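Local coordinates for uncharacterized protein (Legionella pneumophila subsp. pneumophila, PDB 5T2X) that is of unknown function but belongs to the DUF5630 family and folds as an all-helical chain, at residues Q195-L207 / I258-L270. Residues are numbered along the deposited sequence; the frame is centred on the assembly and turned at random.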
loop_
_atom_site.group_PDB
_atom_site.type_symbol
_atom_site.label_atom_id
_atom_site.label_comp_id
_atom_site.label_asym_id
_atom_site.label_seq_id
_atom_site.Cartn_x
_atom_site.Cartn_y
_atom_site.Cartn_z
ATOM N N GLN A 195 -6.485 -19.581 -11.316
ATOM C CA GLN A 195 -5.255 -20.228 -10.872
ATOM C C GLN A 195 -4.305 -19.225 -10.232
ATOM O O GLN A 195 -3.638 -19.538 -9.239
ATOM C CB GLN A 195 -4.580 -20.937 -12.046
ATOM C CG GLN A 195 -5.409 -22.064 -12.641
ATOM C CD GLN A 195 -4.827 -22.592 -13.936
ATOM O OE1 GLN A 195 -5.546 -23.128 -14.778
ATOM N NE2 GLN A 195 -3.518 -22.444 -14.100
ATOM N N GLU A 196 -4.229 -18.012 -10.788
ATOM C CA GLU A 196 -3.427 -16.964 -10.165
ATOM C C GLU A 196 -4.056 -16.477 -8.866
ATOM O O GLU A 196 -3.336 -16.096 -7.936
ATOM C CB GLU A 196 -3.237 -15.798 -11.138
ATOM C CG GLU A 196 -2.226 -16.066 -12.242
ATOM C CD GLU A 196 -0.794 -16.047 -11.739
ATOM O OE1 GLU A 196 -0.494 -15.252 -10.823
ATOM O OE2 GLU A 196 0.031 -16.829 -12.256
ATOM N N ALA A 197 -5.389 -16.481 -8.784
ATOM C CA ALA A 197 -6.055 -16.089 -7.547
ATOM C C ALA A 197 -5.752 -17.072 -6.424
ATOM O O ALA A 197 -5.535 -16.667 -5.276
ATOM C CB ALA A 197 -7.564 -15.985 -7.771
ATOM N N LEU A 198 -5.733 -18.369 -6.739
ATOM C CA LEU A 198 -5.464 -19.381 -5.722
ATOM C C LEU A 198 -4.056 -19.234 -5.159
ATOM O O LEU A 198 -3.854 -19.294 -3.940
ATOM C CB LEU A 198 -5.665 -20.779 -6.310
ATOM C CG LEU A 198 -5.316 -21.958 -5.400
ATOM C CD1 LEU A 198 -6.186 -21.951 -4.153
ATOM C CD2 LEU A 198 -5.456 -23.275 -6.149
ATOM N N GLU A 199 -3.067 -19.038 -6.035
ATOM C CA GLU A 199 -1.686 -18.909 -5.579
ATOM C C GLU A 199 -1.527 -17.721 -4.640
ATOM O O GLU A 199 -0.910 -17.835 -3.575
ATOM C CB GLU A 199 -0.751 -18.780 -6.781
ATOM C CG GLU A 199 0.706 -18.557 -6.413
ATOM C CD GLU A 199 1.598 -18.431 -7.632
ATOM O OE1 GLU A 199 1.155 -18.812 -8.735
ATOM O OE2 GLU A 199 2.740 -17.947 -7.489
ATOM N N ALA A 200 -2.089 -16.569 -5.015
ATOM C CA ALA A 200 -2.006 -15.393 -4.154
ATOM C C ALA A 200 -2.779 -15.599 -2.859
ATOM O O ALA A 200 -2.371 -15.102 -1.803
ATOM C CB ALA A 200 -2.521 -14.160 -4.896
ATOM N N LEU A 201 -3.899 -16.323 -2.919
ATOM C CA LEU A 201 -4.663 -16.597 -1.706
ATOM C C LEU A 201 -3.885 -17.505 -0.762
ATOM O O LEU A 201 -3.892 -17.294 0.457
ATOM C CB LEU A 201 -6.010 -17.221 -2.066
ATOM C CG LEU A 201 -6.929 -17.608 -0.906
ATOM C CD1 LEU A 201 -7.221 -16.406 -0.023
ATOM C CD2 LEU A 201 -8.220 -18.212 -1.436
ATOM N N LEU A 202 -3.204 -18.517 -1.305
ATOM C CA LEU A 202 -2.404 -19.403 -0.466
ATOM C C LEU A 202 -1.221 -18.664 0.148
ATOM O O LEU A 202 -0.905 -18.859 1.328
ATOM C CB LEU A 202 -1.926 -20.607 -1.277
ATOM C CG LEU A 202 -3.011 -21.549 -1.806
ATOM C CD1 LEU A 202 -2.404 -22.658 -2.651
ATOM C CD2 LEU A 202 -3.820 -22.130 -0.660
ATOM N N ILE A 203 -0.555 -17.812 -0.635
ATOM C CA ILE A 203 0.567 -17.040 -0.107
ATOM C C ILE A 203 0.098 -16.115 1.007
ATOM O O ILE A 203 0.780 -15.949 2.025
ATOM C CB ILE A 203 1.263 -16.261 -1.238
ATOM C CG1 ILE A 203 1.871 -17.227 -2.256
ATOM C CG2 ILE A 203 2.339 -15.345 -0.675
ATOM C CD1 ILE A 203 2.466 -16.539 -3.466
ATOM N N ALA A 204 -1.081 -15.509 0.840
ATOM C CA ALA A 204 -1.611 -14.622 1.871
ATOM C C ALA A 204 -1.824 -15.366 3.183
ATOM O O ALA A 204 -1.607 -14.807 4.264
ATOM C CB ALA A 204 -2.918 -13.988 1.394
ATOM N N ARG A 205 -2.242 -16.631 3.110
ATOM C CA ARG A 205 -2.426 -17.409 4.329
ATOM C C ARG A 205 -1.085 -17.788 4.944
ATOM O O ARG A 205 -0.901 -17.679 6.163
ATOM C CB ARG A 205 -3.257 -18.656 4.036
ATOM C CG ARG A 205 -3.691 -19.411 5.279
ATOM C CD ARG A 205 -4.519 -20.632 4.918
ATOM N NE ARG A 205 -5.138 -21.238 6.093
ATOM C CZ ARG A 205 -5.893 -22.332 6.061
ATOM N NH1 ARG A 205 -6.124 -22.949 4.909
ATOM N NH2 ARG A 205 -6.417 -22.810 7.182
ATOM N N LYS A 206 -0.132 -18.222 4.114
ATOM C CA LYS A 206 1.183 -18.626 4.602
ATOM C C LYS A 206 1.977 -17.466 5.187
ATOM O O LYS A 206 2.955 -17.701 5.903
ATOM C CB LYS A 206 1.974 -19.285 3.472
ATOM C CG LYS A 206 1.342 -20.570 2.966
ATOM C CD LYS A 206 2.078 -21.137 1.767
ATOM C CE LYS A 206 1.424 -22.427 1.304
ATOM N NZ LYS A 206 1.388 -23.442 2.396
ATOM N N LEU A 207 1.590 -16.225 4.897
ATOM C CA LEU A 207 2.238 -15.060 5.482
ATOM C C LEU A 207 1.481 -14.497 6.675
ATOM O O LEU A 207 2.029 -13.655 7.392
ATOM C CB LEU A 207 2.405 -13.956 4.427
ATOM C CG LEU A 207 3.283 -14.251 3.211
ATOM C CD1 LEU A 207 3.313 -13.051 2.276
ATOM C CD2 LEU A 207 4.690 -14.636 3.636
ATOM N N ILE A 258 0.470 -25.436 -7.937
ATOM C CA ILE A 258 0.150 -24.137 -7.356
ATOM C C ILE A 258 0.517 -24.104 -5.877
ATOM O O ILE A 258 1.070 -23.114 -5.383
ATOM C CB ILE A 258 -1.338 -23.807 -7.584
ATOM C CG1 ILE A 258 -1.627 -23.670 -9.080
ATOM C CG2 ILE A 258 -1.728 -22.536 -6.844
ATOM C CD1 ILE A 258 -3.082 -23.407 -9.403
ATOM N N TYR A 259 0.220 -25.184 -5.148
ATOM C CA TYR A 259 0.574 -25.242 -3.732
ATOM C C TYR A 259 2.084 -25.180 -3.536
ATOM O O TYR A 259 2.568 -24.561 -2.580
ATOM C CB TYR A 259 0.005 -26.511 -3.097
ATOM C CG TYR A 259 -1.414 -26.380 -2.586
ATOM C CD1 TYR A 259 -2.499 -26.581 -3.427
ATOM C CD2 TYR A 259 -1.667 -26.067 -1.256
ATOM C CE1 TYR A 259 -3.797 -26.468 -2.961
ATOM C CE2 TYR A 259 -2.960 -25.951 -0.780
ATOM C CZ TYR A 259 -4.022 -26.153 -1.638
ATOM O OH TYR A 259 -5.313 -26.039 -1.172
ATOM N N ASP A 260 2.845 -25.813 -4.431
ATOM C CA ASP A 260 4.300 -25.780 -4.314
ATOM C C ASP A 260 4.849 -24.395 -4.637
ATOM O O ASP A 260 5.793 -23.931 -3.988
ATOM C CB ASP A 260 4.926 -26.836 -5.225
ATOM C CG ASP A 260 4.724 -28.248 -4.706
ATOM O OD1 ASP A 260 3.796 -28.461 -3.895
ATOM O OD2 ASP A 260 5.493 -29.145 -5.109
ATOM N N LYS A 261 4.274 -23.722 -5.637
ATOM C CA LYS A 261 4.717 -22.370 -5.962
ATOM C C LYS A 261 4.401 -21.400 -4.830
ATOM O O LYS A 261 5.206 -20.512 -4.525
ATOM C CB LYS A 261 4.073 -21.901 -7.267
ATOM C CG LYS A 261 4.619 -22.579 -8.515
ATOM C CD LYS A 261 3.848 -22.159 -9.759
ATOM C CE LYS A 261 3.915 -20.654 -9.974
ATOM N NZ LYS A 261 3.145 -20.230 -11.177
ATOM N N ALA A 262 3.238 -21.557 -4.193
ATOM C CA ALA A 262 2.879 -20.678 -3.087
ATOM C C ALA A 262 3.796 -20.894 -1.888
ATOM O O ALA A 262 4.229 -19.927 -1.250
ATOM C CB ALA A 262 1.419 -20.899 -2.694
ATOM N N SER A 263 4.103 -22.154 -1.570
ATOM C CA SER A 263 4.994 -22.439 -0.449
ATOM C C SER A 263 6.407 -21.944 -0.728
ATOM O O SER A 263 7.076 -21.424 0.172
ATOM C CB SER A 263 5.002 -23.938 -0.150
ATOM O OG SER A 263 3.715 -24.392 0.226
ATOM N N GLU A 264 6.877 -22.095 -1.968
ATOM C CA GLU A 264 8.229 -21.667 -2.310
ATOM C C GLU A 264 8.366 -20.152 -2.226
ATOM O O GLU A 264 9.345 -19.637 -1.674
ATOM C CB GLU A 264 8.595 -22.162 -3.710
ATOM C CG GLU A 264 10.051 -21.942 -4.084
ATOM C CD GLU A 264 10.340 -22.316 -5.523
ATOM O OE1 GLU A 264 10.315 -21.416 -6.390
ATOM O OE2 GLU A 264 10.583 -23.511 -5.790
ATOM N N LYS A 265 7.391 -19.420 -2.769
ATOM C CA LYS A 265 7.475 -17.962 -2.767
ATOM C C LYS A 265 7.256 -17.393 -1.370
ATOM O O LYS A 265 7.866 -16.382 -1.007
ATOM C CB LYS A 265 6.467 -17.379 -3.756
ATOM C CG LYS A 265 6.747 -17.751 -5.204
ATOM C CD LYS A 265 5.683 -17.207 -6.143
ATOM C CE LYS A 265 5.965 -17.610 -7.584
ATOM N NZ LYS A 265 4.898 -17.146 -8.516
ATOM N N ALA A 266 6.389 -18.026 -0.575
ATOM C CA ALA A 266 6.181 -17.563 0.794
ATOM C C ALA A 266 7.388 -17.857 1.674
ATOM O O ALA A 266 7.695 -17.076 2.582
ATOM C CB ALA A 266 4.925 -18.202 1.384
ATOM N N LYS A 267 8.083 -18.970 1.423
ATOM C CA LYS A 267 9.275 -19.288 2.202
ATOM C C LYS A 267 10.384 -18.272 1.957
ATOM O O LYS A 267 11.069 -17.854 2.897
ATOM C CB LYS A 267 9.760 -20.700 1.876
ATOM C CG LYS A 267 11.061 -21.082 2.564
ATOM C CD LYS A 267 11.478 -22.504 2.225
ATOM C CE LYS A 267 12.835 -22.836 2.823
ATOM N NZ LYS A 267 12.860 -22.625 4.298
ATOM N N GLY A 268 10.575 -17.861 0.701
ATOM C CA GLY A 268 11.567 -16.841 0.411
ATOM C C GLY A 268 11.259 -15.512 1.071
ATOM O O GLY A 268 12.172 -14.745 1.389
ATOM N N ILE A 269 9.976 -15.224 1.292
ATOM C CA ILE A 269 9.594 -13.990 1.972
ATOM C C ILE A 269 9.884 -14.094 3.464
ATOM O O ILE A 269 10.459 -13.179 4.066
ATOM C CB ILE A 269 8.111 -13.672 1.706
ATOM C CG1 ILE A 269 7.893 -13.327 0.232
ATOM C CG2 ILE A 269 7.633 -12.546 2.611
ATOM C CD1 ILE A 269 6.445 -13.069 -0.127
ATOM N N LEU A 270 9.497 -15.214 4.080
ATOM C CA LEU A 270 9.690 -15.375 5.518
ATOM C C LEU A 270 11.160 -15.528 5.882
ATOM O O LEU A 270 11.555 -15.192 7.005
ATOM C CB LEU A 270 8.889 -16.576 6.020
ATOM C CG LEU A 270 7.373 -16.487 5.830
ATOM C CD1 LEU A 270 6.694 -17.774 6.268
ATOM C CD2 LEU A 270 6.812 -15.297 6.591
#
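Ala262 and Ile258, one turn apart on helix 252-272, enter helix 191-207 as knobs into holes. The Ala262 methyl sits among Glu199, Leu202, Ile203 and Lys206, with CB 3.6 Å from Leu202 CB; Ile258 fills the preceding hole, bounded by Gln195, Leu198, Glu199 and Leu202. The branching of Ile258 divides the work: CG2, anti to the backbone N, lies against the Glu199 backbone, whereas CD1 reaches Gln195 CB at 3.9 Å. Farther along, Leu207 pushes CD2 between Ile269 and Leu270, 3.7 Å from Leu270 CD2.

Such knobs-into-holes packing joins two helices of an all-helical fold. With Ala262 and Ala266 in the interface, the segment axes come within 8.7 Å and cross at -43°. Helix 252-272 covers one side of helix 191-207, whose Ala197, Ala200 and Leu201 pack on helix 169-185.

Aromatic contact is confined to one flank, where Leu202 CD1 stands 3.6 Å above the Tyr259 ring plane, over its centre, a CH-pi interaction.

Glu199 makes salt bridges to two lysines, forming a network. Its extended chain, CG anti to the backbone N (chi1 177°), carries the carboxylate there: the syn lone pair of OE2 accepts from Lys265 NZ at an unusually short 2.5 Å, a doubtful value; the second, from Lys261 NZ to OE1, is long and weak at 3.5 Å.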